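Local coordinates for protein 2,4-dihydroxyhept-2-ene-1,7-dioic acid aldolase (Kordia algicida OT-1, PDB 6BDE) that binds heme b and probably serves as a nitric oxide/oxygen sensor of the H-NOX family in bacterial signalling, at residues A[23-26]-A[27-30]; A[140-143]-A[144-148]; A[148-151]-A[152-156]. The protein carries 1 engineered substitution. All blocks are in the same frame, centred on the assembly; numbering follows the deposited sequence.

Interaction 1: residues A[23-26]-A[27-30]; sequences DKII and TQSE
Ser29 OG donates a short hydrogen bond, 2.6 Å, to Ile25 O, arriving almost straight in line with the carbonyl. The hydroxyl thus takes up a backbone oxygen in the last turn of the helix, where the chain is about to leave it: the Ser29 amide turns to Ile26 O instead, at 3.1 Å, and meets that oxygen from above the carbonyl plane. Two residues earlier, Thr27 holds Asp23 O with two donors. Its amide lies 2.9 Å from Asp23 O and its OG1 3.0 Å from the same atom, the two coming from opposite faces of the carbonyl plane; OG1 can bend back to that oxygen because it stands beside its own backbone N (chi1 -73°). Gln28 N to Lys24 O, 2.8 Å, is the last regular helical bond of the series. Beyond these bonds the side chains pack only modestly. The extended Gln28 chain runs obliquely over Lys24, with its NE2 3.5 Å from Lys24 CE, while its OE1 sits 3.6 Å from Lys24 CG and also faces Ile25 CG2. That amide oxygen is held from outside by Asn58 ND2, and Ser29 OG is likewise met by Asn54 ND2. Both asparagines belong to helix 45-59, against which Lys24, Ile25, Gln28 and Ser29 all rest, so the end of helix 19-27 and the loop that follows both lie against it.

Interaction 2: residues A[140-143]-A[144-148]; sequences HHFG and LGLMN. With HEM (protoporphyrin IX containing Fe), chain B.
Phe142 and Leu146, one helical turn apart, meet on the heme side of helix 140-153, where Phe142 CE2 lies 3.6 Å from Leu146 CD1. With CG anti to its backbone N (chi1 -179°), Phe142 swings its ring out to the porphyrin and places CD2 3.5 Å from HEM C2D, an atom close to the plane of the phenyl ring, so the ring meets the pyrrole with its edge. Leu146 crosses it obliquely and sets the same CD1 3.4 Å from HEM C4C. The row continues with Met147, whose extended chain carries CE to 3.4 Å from the vinyl carbon HEM CBC, and with Gly143, whose backbone O is 3.3 Å from HEM CAC. That oxygen also accepts the Met147 amide at 2.8 Å, one of four successive i to i+4 bonds through this stretch. Replacing Phe142 by an alanine would probably open a gap beside pyrrole D and leave Leu146 CD1 without its aromatic neighbour, giving both it and the heme edge more freedom to shift. Away from the heme the packing is looser, and His141 and Leu144 are partly exposed. Leu144 CD2 makes a CH-pi contact over one face of the His141 imidazole, 4.1 Å from the ring centroid, and His141 ND1 shares a hydrogen bond with ND1 of the buried His140 in the plane of both rings. Beyond them His141 touches Leu68 and Asp64 of helix 63-81, and Leu144 touches Ile160 of strand 158-164. A helix lined with apolar side chains and pressed on the porphyrin, with the axial His104 near Leu146, is part of the buried heme pocket of the H-NOX fold.

Interaction 3: residues A[148-151]-A[152-156]; sequences NKTF and EHFNS
Lys149 and Glu152 run side by side in the same direction and end in a salt bridge, NZ to Glu152 OE2 at 3.1 Å. The ammonium meets that oxygen from above the carboxylate plane; the lysine chain bends at its second torsion (chi2 -62°) to come alongside, whereas the glutamate stays extended. At the end of the helix, Phe151 O receives Ser156 N at 2.7 Å and, weakly, Phe154 N. The Ser156 bond, together with Asn155 N to Glu152 O at 3.1 Å, forms a Schellman motif: Asn155, with its positive phi of 55°, is the C-prime residue that ends helix 140-153 and turns the chain toward strand 158-164. The turn also brings Ser156 OG to the edge of the Phe151 ring, in its plane and 3.8 Å from CD1. One residue before Phe151, Thr150 O takes a weak bond from Phe154 N and lies 3.2 Å from Phe154 CD1, while one face of the Phe154 ring has His153 ND1 over its centre. Thr150 OG1 turns back along the helix to bond Leu146 O, and its side chain touches both the heme and Phe75 of helix 63-81. The helix end is positioned by Phe151, which packs on Pro92, Ile93 and Leu96 of helix 92-96 and on Ile176 of strand 171-178. Farther back, Asn148 ND2 bonds Glu72 OE2 of helix 63-81.

Interaction 1 comes first along the chain, at the end of helix 19-27; interactions 2 and 3 follow each other on helix 140-153 and share Asn148. The centres of interactions 2 and 3 are about 12 Å apart, whereas that of interaction 1 lies about 26 Å from interaction 2 and 35 Å from interaction 3, on the opposite side of the chain's centre from the latter. Helix 140-153 runs from heme contact near the middle of the protein to a Schellman-capped end farther out, with helix 63-81 and strands 158-164 and 171-178 packing along both parts. Interaction 1 lies about 22 Å from the chain's centre, where helix 19-27 packs on helix 45-59, away from the heme-binding residues.

Interaction 1: residues A[23-26]-A[27-30]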
ATOM      1  N   ASP A  23      -8.586  20.467  -0.974  1.00 63.29           N
ATOM      2  CA  ASP A  23      -9.948  20.989  -0.971  1.00 65.38           C
ATOM      3  C   ASP A  23     -10.675  20.661  -2.267  1.00 60.75           C
ATOM      4  O   ASP A  23     -11.894  20.454  -2.259  1.00 56.54           O
ATOM      5  CB  ASP A  23      -9.931  22.503  -0.756  1.00 77.47           C
ATOM      6  CG  ASP A  23      -9.395  22.891   0.606  1.00 87.55           C
ATOM      7  OD1 ASP A  23      -8.595  23.847   0.680  1.00 92.40           O
ATOM      8  OD2 ASP A  23      -9.778  22.245   1.603  1.00 88.94           O
ATOM      9  N   LYS A  24      -9.949  20.609  -3.386  1.00 59.04           N
ATOM     10  CA  LYS A  24     -10.588  20.379  -4.677  1.00 59.83           C
ATOM     11  C   LYS A  24     -11.130  18.958  -4.782  1.00 55.44           C
ATOM     12  O   LYS A  24     -12.308  18.755  -5.094  1.00 55.79           O
ATOM     13  CB  LYS A  24      -9.602  20.664  -5.811  1.00 57.01           C
ATOM     14  CG  LYS A  24     -10.135  20.298  -7.187  1.00 59.15           C
ATOM     15  CD  LYS A  24      -9.502  21.144  -8.281  1.00 62.47           C
ATOM     16  CE  LYS A  24     -10.056  20.773  -9.649  1.00 61.83           C
ATOM     17  NZ  LYS A  24      -9.579  21.692 -10.718  1.00 63.47           N
ATOM     18  N   ILE A  25     -10.282  17.958  -4.525  1.00 48.88           N
ATOM     19  CA  ILE A  25     -10.726  16.573  -4.650  1.00 47.66           C
ATOM     20  C   ILE A  25     -11.789  16.249  -3.609  1.00 49.20           C
ATOM     21  O   ILE A  25     -12.631  15.370  -3.827  1.00 49.84           O
ATOM     22  CB  ILE A  25      -9.528  15.608  -4.559  1.00 46.98           C
ATOM     23  CG1 ILE A  25      -8.887  15.660  -3.171  1.00 43.29           C
ATOM     24  CG2 ILE A  25      -8.503  15.929  -5.637  1.00 43.92           C
ATOM     25  CD1 ILE A  25      -7.813  14.612  -2.957  1.00 45.06           C
ATOM     26  N   ILE A  26     -11.777  16.946  -2.471  1.00 52.40           N
ATOM     27  CA  ILE A  26     -12.837  16.770  -1.484  1.00 53.10           C
ATOM     28  C   ILE A  26     -14.131  17.400  -1.981  1.00 54.10           C
ATOM     29  O   ILE A  26     -15.217  16.829  -1.830  1.00 54.13           O
ATOM     30  CB  ILE A  26     -12.402  17.351  -0.126  1.00 58.21           C
ATOM     31  CG1 ILE A  26     -11.403  16.417   0.558  1.00 56.91           C
ATOM     32  CG2 ILE A  26     -13.608  17.589   0.773  1.00 63.21           C
ATOM     33  CD1 ILE A  26     -10.908  16.929   1.892  1.00 58.91           C
ATOM     34  N   THR A  27     -14.036  18.584  -2.592  1.00 54.51           N
ATOM     35  CA  THR A  27     -15.228  19.240  -3.122  1.00 58.34           C
ATOM     36  C   THR A  27     -15.827  18.447  -4.281  1.00 57.31           C
ATOM     37  O   THR A  27     -17.053  18.310  -4.375  1.00 59.54           O
ATOM     38  CB  THR A  27     -14.888  20.670  -3.549  1.00 55.87           C
ATOM     39  OG1 THR A  27     -14.701  21.484  -2.384  1.00 71.44           O
ATOM     40  CG2 THR A  27     -16.003  21.266  -4.394  1.00 58.70           C
ATOM     41  N   GLN A  28     -14.981  17.897  -5.157  1.00 53.59           N
ATOM     42  CA  GLN A  28     -15.458  17.068  -6.259  1.00 53.82           C
ATOM     43  C   GLN A  28     -16.024  15.729  -5.802  1.00 59.11           C
ATOM     44  O   GLN A  28     -16.588  15.008  -6.631  1.00 60.08           O
ATOM     45  CB  GLN A  28     -14.330  16.812  -7.265  1.00 52.55           C
ATOM     46  CG  GLN A  28     -13.729  18.052  -7.892  1.00 50.24           C
ATOM     47  CD  GLN A  28     -12.452  17.753  -8.654  1.00 53.66           C
ATOM     48  OE1 GLN A  28     -11.523  17.145  -8.121  1.00 48.40           O
ATOM     49  NE2 GLN A  28     -12.402  18.175  -9.912  1.00 64.62           N
ATOM     50  N   SER A  29     -15.890  15.383  -4.522  1.00 48.98           N
ATOM     51  CA  SER A  29     -16.264  14.073  -4.010  1.00 54.01           C
ATOM     52  C   SER A  29     -17.387  14.186  -2.982  1.00 65.85           C
ATOM     53  O   SER A  29     -17.424  15.120  -2.173  1.00 66.61           O
ATOM     54  CB  SER A  29     -15.061  13.367  -3.370  1.00 55.47           C
ATOM     55  OG  SER A  29     -14.011  13.163  -4.301  1.00 50.31           O
ATOM     56  N   GLU A  30     -18.305  13.215  -3.026  1.00 64.87           N
ATOM     57  CA  GLU A  30     -19.349  13.045  -2.012  1.00 68.35           C
ATOM     58  C   GLU A  30     -19.471  11.548  -1.746  1.00 68.00           C
ATOM     59  O   GLU A  30     -20.018  10.847  -2.601  1.00 82.87           O
ATOM     60  CB  GLU A  30     -20.686  13.627  -2.478  1.00 78.66           C
ATOM     61  CG  GLU A  30     -20.600  15.040  -3.064  1.00 88.25           C
ATOM     62  CD  GLU A  30     -20.934  15.057  -4.545  1.00 92.26           C
ATOM     63  OE1 GLU A  30     -20.031  14.758  -5.363  1.00 93.42           O
ATOM     64  OE2 GLU A  30     -22.094  15.363  -4.901  1.00 93.45           O
TER

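Interaction 2: residues A[140-143]-A[144-148]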
ATOM      1  N   HIS A 140      -3.195  -2.804  -5.665  1.00 25.25           N
ATOM      2  CA  HIS A 140      -1.966  -3.569  -5.854  1.00 26.69           C
ATOM      3  C   HIS A 140      -0.732  -2.673  -5.826  1.00 24.97           C
ATOM      4  O   HIS A 140       0.324  -3.076  -5.323  1.00 25.77           O
ATOM      5  CB  HIS A 140      -2.037  -4.347  -7.170  1.00 28.93           C
ATOM      6  CG  HIS A 140      -2.702  -3.597  -8.283  1.00 26.29           C
ATOM      7  ND1 HIS A 140      -2.040  -2.668  -9.054  1.00 27.85           N
ATOM      8  CD2 HIS A 140      -3.970  -3.644  -8.756  1.00 28.32           C
ATOM      9  CE1 HIS A 140      -2.870  -2.172  -9.953  1.00 28.51           C
ATOM     10  NE2 HIS A 140      -4.048  -2.748  -9.795  1.00 27.64           N
ATOM     11  N   HIS A 141      -0.839  -1.458  -6.366  1.00 28.73           N
ATOM     12  CA  HIS A 141       0.308  -0.559  -6.374  1.00 26.19           C
ATOM     13  C   HIS A 141       0.574   0.065  -5.011  1.00 27.82           C
ATOM     14  O   HIS A 141       1.710   0.471  -4.741  1.00 28.10           O
ATOM     15  CB  HIS A 141       0.119   0.531  -7.431  1.00 25.63           C
ATOM     16  CG  HIS A 141       0.688   0.168  -8.765  1.00 31.09           C
ATOM     17  ND1 HIS A 141       0.322  -0.974  -9.444  1.00 30.40           N
ATOM     18  CD2 HIS A 141       1.614   0.785  -9.539  1.00 27.89           C
ATOM     19  CE1 HIS A 141       0.990  -1.042 -10.582  1.00 30.84           C
ATOM     20  NE2 HIS A 141       1.780   0.014 -10.663  1.00 33.73           N
ATOM     21  N   PHE A 142      -0.443   0.155  -4.150  1.00 27.03           N
ATOM     22  CA  PHE A 142      -0.191   0.498  -2.755  1.00 28.30           C
ATOM     23  C   PHE A 142       0.673  -0.565  -2.091  1.00 29.91           C
ATOM     24  O   PHE A 142       1.630  -0.244  -1.376  1.00 28.74           O
ATOM     25  CB  PHE A 142      -1.515   0.669  -2.007  1.00 31.98           C
ATOM     26  CG  PHE A 142      -1.354   1.054  -0.562  1.00 30.56           C
ATOM     27  CD1 PHE A 142      -1.017   2.350  -0.207  1.00 33.05           C
ATOM     28  CD2 PHE A 142      -1.550   0.120   0.443  1.00 30.90           C
ATOM     29  CE1 PHE A 142      -0.870   2.706   1.123  1.00 35.93           C
ATOM     30  CE2 PHE A 142      -1.408   0.470   1.774  1.00 31.45           C
ATOM     31  CZ  PHE A 142      -1.067   1.764   2.114  1.00 37.48           C
ATOM     32  N   GLY A 143       0.359  -1.840  -2.330  1.00 28.01           N
ATOM     33  CA  GLY A 143       1.203  -2.908  -1.829  1.00 28.27           C
ATOM     34  C   GLY A 143       2.562  -2.951  -2.496  1.00 27.00           C
ATOM     35  O   GLY A 143       3.558  -3.294  -1.855  1.00 27.89           O
ATOM     36  N   LEU A 144       2.627  -2.604  -3.786  1.00 27.95           N
ATOM     37  CA  LEU A 144       3.912  -2.565  -4.477  1.00 28.23           C
ATOM     38  C   LEU A 144       4.836  -1.529  -3.852  1.00 27.34           C
ATOM     39  O   LEU A 144       6.036  -1.778  -3.688  1.00 28.04           O
ATOM     40  CB  LEU A 144       3.701  -2.274  -5.965  1.00 25.26           C
ATOM     41  CG  LEU A 144       4.955  -2.043  -6.813  1.00 27.11           C
ATOM     42  CD1 LEU A 144       5.887  -3.242  -6.751  1.00 28.53           C
ATOM     43  CD2 LEU A 144       4.576  -1.735  -8.253  1.00 29.03           C
ATOM     44  N   GLY A 145       4.295  -0.364  -3.493  1.00 29.30           N
ATOM     45  CA  GLY A 145       5.111   0.645  -2.839  1.00 28.55           C
ATOM     46  C   GLY A 145       5.604   0.198  -1.476  1.00 29.65           C
ATOM     47  O   GLY A 145       6.732   0.506  -1.083  1.00 30.14           O
ATOM     48  N   LEU A 146       4.766  -0.534  -0.738  1.00 28.76           N
ATOM     49  CA  LEU A 146       5.204  -1.090   0.538  1.00 32.26           C
ATOM     50  C   LEU A 146       6.268  -2.161   0.332  1.00 34.18           C
ATOM     51  O   LEU A 146       7.199  -2.283   1.137  1.00 31.86           O
ATOM     52  CB  LEU A 146       4.007  -1.657   1.302  1.00 31.41           C
ATOM     53  CG  LEU A 146       3.026  -0.637   1.886  1.00 26.92           C
ATOM     54  CD1 LEU A 146       1.706  -1.299   2.241  1.00 28.89           C
ATOM     55  CD2 LEU A 146       3.626   0.042   3.105  1.00 34.66           C
ATOM     56  N   MET A 147       6.145  -2.949  -0.741  1.00 30.72           N
ATOM     57  CA  MET A 147       7.161  -3.951  -1.043  1.00 27.18           C
ATOM     58  C   MET A 147       8.482  -3.297  -1.429  1.00 27.10           C
ATOM     59  O   MET A 147       9.553  -3.768  -1.028  1.00 32.20           O
ATOM     60  CB  MET A 147       6.680  -4.872  -2.163  1.00 30.40           C
ATOM     61  CG  MET A 147       5.543  -5.808  -1.784  1.00 29.00           C
ATOM     62  SD  MET A 147       5.100  -6.856  -3.183  1.00 32.74           S
ATOM     63  CE  MET A 147       3.708  -7.768  -2.524  1.00 27.67           C
ATOM     64  N   ASN A 148       8.425  -2.218  -2.217  1.00 29.71           N
ATOM     65  CA  ASN A 148       9.640  -1.499  -2.593  1.00 33.25           C
ATOM     66  C   ASN A 148      10.418  -1.053  -1.363  1.00 36.56           C
ATOM     67  O   ASN A 148      11.638  -1.235  -1.281  1.00 36.09           O
ATOM     68  CB  ASN A 148       9.288  -0.287  -3.460  1.00 30.68           C
ATOM     69  CG  ASN A 148       8.903  -0.668  -4.876  1.00 32.82           C
ATOM     70  OD1 ASN A 148       9.080  -1.811  -5.297  1.00 36.30           O
ATOM     71  ND2 ASN A 148       8.377   0.296  -5.622  1.00 32.88           N
TER
HETATM   72  CHA HEM B 201      -4.320  -2.153   4.091  1.00 38.91           C
HETATM   73  CHB HEM B 201      -1.290  -2.067   8.596  1.00 36.41           C
HETATM   74  CHC HEM B 201       2.808  -4.589   5.908  1.00 37.90           C
HETATM   75  CHD HEM B 201      -0.136  -4.453   1.321  1.00 31.59           C
HETATM   76  C1A HEM B 201      -3.451  -2.069   5.554  1.00 35.01           C
HETATM   77  C2A HEM B 201      -4.138  -1.192   6.426  1.00 39.84           C
HETATM   78  C3A HEM B 201      -3.390  -1.177   7.532  1.00 38.67           C
HETATM   79  C4A HEM B 201      -2.310  -2.035   7.241  1.00 36.53           C
HETATM   80  CMA HEM B 201      -3.650  -0.407   8.825  1.00 39.23           C
HETATM   81  CAA HEM B 201      -5.454  -0.456   6.179  1.00 32.68           C
HETATM   82  CBA HEM B 201      -6.599  -1.373   6.622  1.00 36.99           C
HETATM   83  CGA HEM B 201      -7.947  -0.663   6.536  1.00 38.82           C
HETATM   84  O1A HEM B 201      -8.969  -1.196   7.044  1.00 40.13           O
HETATM   85  O2A HEM B 201      -8.042   0.454   5.961  1.00 40.66           O
HETATM   86  C1B HEM B 201       0.094  -2.765   8.017  1.00 36.52           C
HETATM   87  C2B HEM B 201       1.375  -2.694   8.871  1.00 36.40           C
HETATM   88  C3B HEM B 201       2.387  -3.361   8.120  1.00 39.00           C
HETATM   89  C4B HEM B 201       1.696  -3.809   6.865  1.00 35.51           C
HETATM   90  CMB HEM B 201       1.519  -2.048  10.249  1.00 46.72           C
HETATM   91  CAB HEM B 201       3.846  -3.598   8.496  1.00 38.06           C
HETATM   92  CBB HEM B 201       4.158  -4.230   9.609  1.00 53.14           C
HETATM   93  C1C HEM B 201       2.026  -4.588   4.385  1.00 34.91           C
HETATM   94  C2C HEM B 201       2.950  -4.866   3.353  1.00 32.73           C
HETATM   95  C3C HEM B 201       2.218  -4.831   2.226  1.00 33.14           C
HETATM   96  C4C HEM B 201       0.910  -4.541   2.658  1.00 31.83           C
HETATM   97  CMC HEM B 201       4.445  -5.148   3.488  1.00 35.05           C
HETATM   98  CAC HEM B 201       2.694  -5.067   0.797  1.00 43.12           C
HETATM   99  CBC HEM B 201       2.445  -6.218   0.210  1.00 46.74           C
HETATM  100  C1D HEM B 201      -1.492  -3.724   1.979  1.00 30.76           C
HETATM  101  C2D HEM B 201      -2.393  -3.257   0.860  1.00 29.79           C
HETATM  102  C3D HEM B 201      -3.499  -2.651   1.516  1.00 27.82           C
HETATM  103  C4D HEM B 201      -3.221  -2.771   3.030  1.00 30.76           C
HETATM  104  CMD HEM B 201      -2.183  -3.413  -0.644  1.00 30.63           C
HETATM  105  CAD HEM B 201      -4.716  -2.013   0.846  1.00 30.61           C
HETATM  106  CBD HEM B 201      -5.997  -2.760   1.208  1.00 32.71           C
HETATM  107  CGD HEM B 201      -6.328  -3.747   0.095  1.00 32.24           C
HETATM  108  O1D HEM B 201      -5.466  -4.004  -0.786  1.00 30.69           O
HETATM  109  O2D HEM B 201      -7.457  -4.302   0.067  1.00 30.75           O
HETATM  110  NA  HEM B 201      -2.225  -2.605   5.961  1.00 35.39           N
HETATM  111  NB  HEM B 201       0.276  -3.430   6.638  1.00 37.45           N
HETATM  112  NC  HEM B 201       0.705  -4.302   4.025  1.00 33.52           N
HETATM  113  ND  HEM B 201      -1.862  -3.409   3.387  1.00 32.89           N
HETATM  114 FE   HEM B 201      -0.953  -3.932   5.115  1.00 33.46          FE

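Interaction 3: residues A[148-151]-A[152-156]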
ATOM      1  N   ASN A 148       8.425  -2.218  -2.217  1.00 29.71           N
ATOM      2  CA  ASN A 148       9.640  -1.499  -2.593  1.00 33.25           C
ATOM      3  C   ASN A 148      10.418  -1.053  -1.363  1.00 36.56           C
ATOM      4  O   ASN A 148      11.638  -1.235  -1.281  1.00 36.09           O
ATOM      5  CB  ASN A 148       9.288  -0.287  -3.460  1.00 30.68           C
ATOM      6  CG  ASN A 148       8.903  -0.668  -4.876  1.00 32.82           C
ATOM      7  OD1 ASN A 148       9.080  -1.811  -5.297  1.00 36.30           O
ATOM      8  ND2 ASN A 148       8.377   0.296  -5.622  1.00 32.88           N
ATOM      9  N   LYS A 149       9.720  -0.465  -0.389  1.00 31.34           N
ATOM     10  CA  LYS A 149      10.376   0.031   0.813  1.00 34.87           C
ATOM     11  C   LYS A 149      10.743  -1.081   1.785  1.00 36.50           C
ATOM     12  O   LYS A 149      11.619  -0.877   2.634  1.00 36.75           O
ATOM     13  CB  LYS A 149       9.483   1.059   1.509  1.00 35.34           C
ATOM     14  CG  LYS A 149       9.376   2.377   0.761  1.00 33.89           C
ATOM     15  CD  LYS A 149      10.735   3.051   0.658  1.00 36.37           C
ATOM     16  CE  LYS A 149      10.658   4.332  -0.154  1.00 34.97           C
ATOM     17  NZ  LYS A 149      11.960   5.055  -0.170  1.00 38.87           N
ATOM     18  N   THR A 150      10.096  -2.244   1.686  1.00 35.28           N
ATOM     19  CA  THR A 150      10.517  -3.393   2.482  1.00 36.30           C
ATOM     20  C   THR A 150      11.924  -3.826   2.092  1.00 38.60           C
ATOM     21  O   THR A 150      12.772  -4.086   2.955  1.00 39.65           O
ATOM     22  CB  THR A 150       9.530  -4.548   2.304  1.00 31.73           C
ATOM     23  OG1 THR A 150       8.244  -4.160   2.803  1.00 32.57           O
ATOM     24  CG2 THR A 150      10.011  -5.785   3.054  1.00 39.34           C
ATOM     25  N   PHE A 151      12.194  -3.898   0.787  1.00 36.03           N
ATOM     26  CA  PHE A 151      13.535  -4.243   0.328  1.00 35.52           C
ATOM     27  C   PHE A 151      14.530  -3.137   0.655  1.00 36.14           C
ATOM     28  O   PHE A 151      15.676  -3.417   1.025  1.00 40.02           O
ATOM     29  CB  PHE A 151      13.515  -4.529  -1.173  1.00 36.67           C
ATOM     30  CG  PHE A 151      12.995  -5.893  -1.514  1.00 36.55           C
ATOM     31  CD1 PHE A 151      13.846  -6.984  -1.537  1.00 39.52           C
ATOM     32  CD2 PHE A 151      11.653  -6.089  -1.798  1.00 33.41           C
ATOM     33  CE1 PHE A 151      13.372  -8.244  -1.841  1.00 47.02           C
ATOM     34  CE2 PHE A 151      11.173  -7.347  -2.103  1.00 37.51           C
ATOM     35  CZ  PHE A 151      12.035  -8.426  -2.124  1.00 38.87           C
ATOM     36  N   GLU A 152      14.108  -1.876   0.532  1.00 35.73           N
ATOM     37  CA  GLU A 152      14.987  -0.763   0.871  1.00 38.45           C
ATOM     38  C   GLU A 152      15.323  -0.760   2.357  1.00 37.71           C
ATOM     39  O   GLU A 152      16.440  -0.400   2.750  1.00 42.09           O
ATOM     40  CB  GLU A 152      14.340   0.562   0.467  1.00 36.66           C
ATOM     41  CG  GLU A 152      15.187   1.784   0.796  1.00 42.70           C
ATOM     42  CD  GLU A 152      14.824   2.994  -0.040  1.00 52.50           C
ATOM     43  OE1 GLU A 152      15.336   4.095   0.256  1.00 52.15           O
ATOM     44  OE2 GLU A 152      14.025   2.846  -0.989  1.00 48.41           O
ATOM     45  N   HIS A 153      14.365  -1.158   3.200  1.00 42.39           N
ATOM     46  CA  HIS A 153      14.608  -1.196   4.639  1.00 41.90           C
ATOM     47  C   HIS A 153      15.725  -2.174   4.986  1.00 44.75           C
ATOM     48  O   HIS A 153      16.518  -1.923   5.902  1.00 48.58           O
ATOM     49  CB  HIS A 153      13.322  -1.565   5.378  1.00 47.45           C
ATOM     50  CG  HIS A 153      13.494  -1.691   6.860  1.00 50.47           C
ATOM     51  ND1 HIS A 153      13.433  -2.902   7.515  1.00 56.09           N
ATOM     52  CD2 HIS A 153      13.727  -0.758   7.813  1.00 54.53           C
ATOM     53  CE1 HIS A 153      13.623  -2.710   8.808  1.00 54.74           C
ATOM     54  NE2 HIS A 153      13.802  -1.418   9.016  1.00 60.26           N
ATOM     55  N   PHE A 154      15.806  -3.291   4.264  1.00 44.17           N
ATOM     56  CA  PHE A 154      16.842  -4.291   4.482  1.00 44.40           C
ATOM     57  C   PHE A 154      18.054  -4.088   3.579  1.00 52.46           C
ATOM     58  O   PHE A 154      18.811  -5.039   3.351  1.00 52.53           O
ATOM     59  CB  PHE A 154      16.264  -5.695   4.287  1.00 49.12           C
ATOM     60  CG  PHE A 154      15.264  -6.088   5.338  1.00 46.43           C
ATOM     61  CD1 PHE A 154      13.924  -6.237   5.020  1.00 40.97           C
ATOM     62  CD2 PHE A 154      15.664  -6.301   6.647  1.00 51.92           C
ATOM     63  CE1 PHE A 154      13.002  -6.597   5.987  1.00 46.44           C
ATOM     64  CE2 PHE A 154      14.748  -6.660   7.617  1.00 51.78           C
ATOM     65  CZ  PHE A 154      13.415  -6.808   7.287  1.00 48.49           C
ATOM     66  N   ASN A 155      18.251  -2.871   3.070  1.00 43.07           N
ATOM     67  CA  ASN A 155      19.387  -2.534   2.210  1.00 46.99           C
ATOM     68  C   ASN A 155      19.464  -3.472   1.006  1.00 47.77           C
ATOM     69  O   ASN A 155      20.524  -3.992   0.652  1.00 50.54           O
ATOM     70  CB  ASN A 155      20.695  -2.545   3.002  1.00 52.64           C
ATOM     71  CG  ASN A 155      20.655  -1.616   4.200  1.00 66.99           C
ATOM     72  OD1 ASN A 155      20.179  -0.484   4.106  1.00 71.00           O
ATOM     73  ND2 ASN A 155      21.147  -2.094   5.337  1.00 75.61           N
ATOM     74  N   SER A 156      18.313  -3.684   0.372  1.00 47.72           N
ATOM     75  CA  SER A 156      18.204  -4.573  -0.774  1.00 44.44           C
ATOM     76  C   SER A 156      17.276  -3.938  -1.800  1.00 44.32           C
ATOM     77  O   SER A 156      16.732  -2.849  -1.590  1.00 45.37           O
ATOM     78  CB  SER A 156      17.702  -5.959  -0.351  1.00 59.13           C
ATOM     79  OG  SER A 156      17.626  -6.837  -1.459  1.00 65.83           O
TER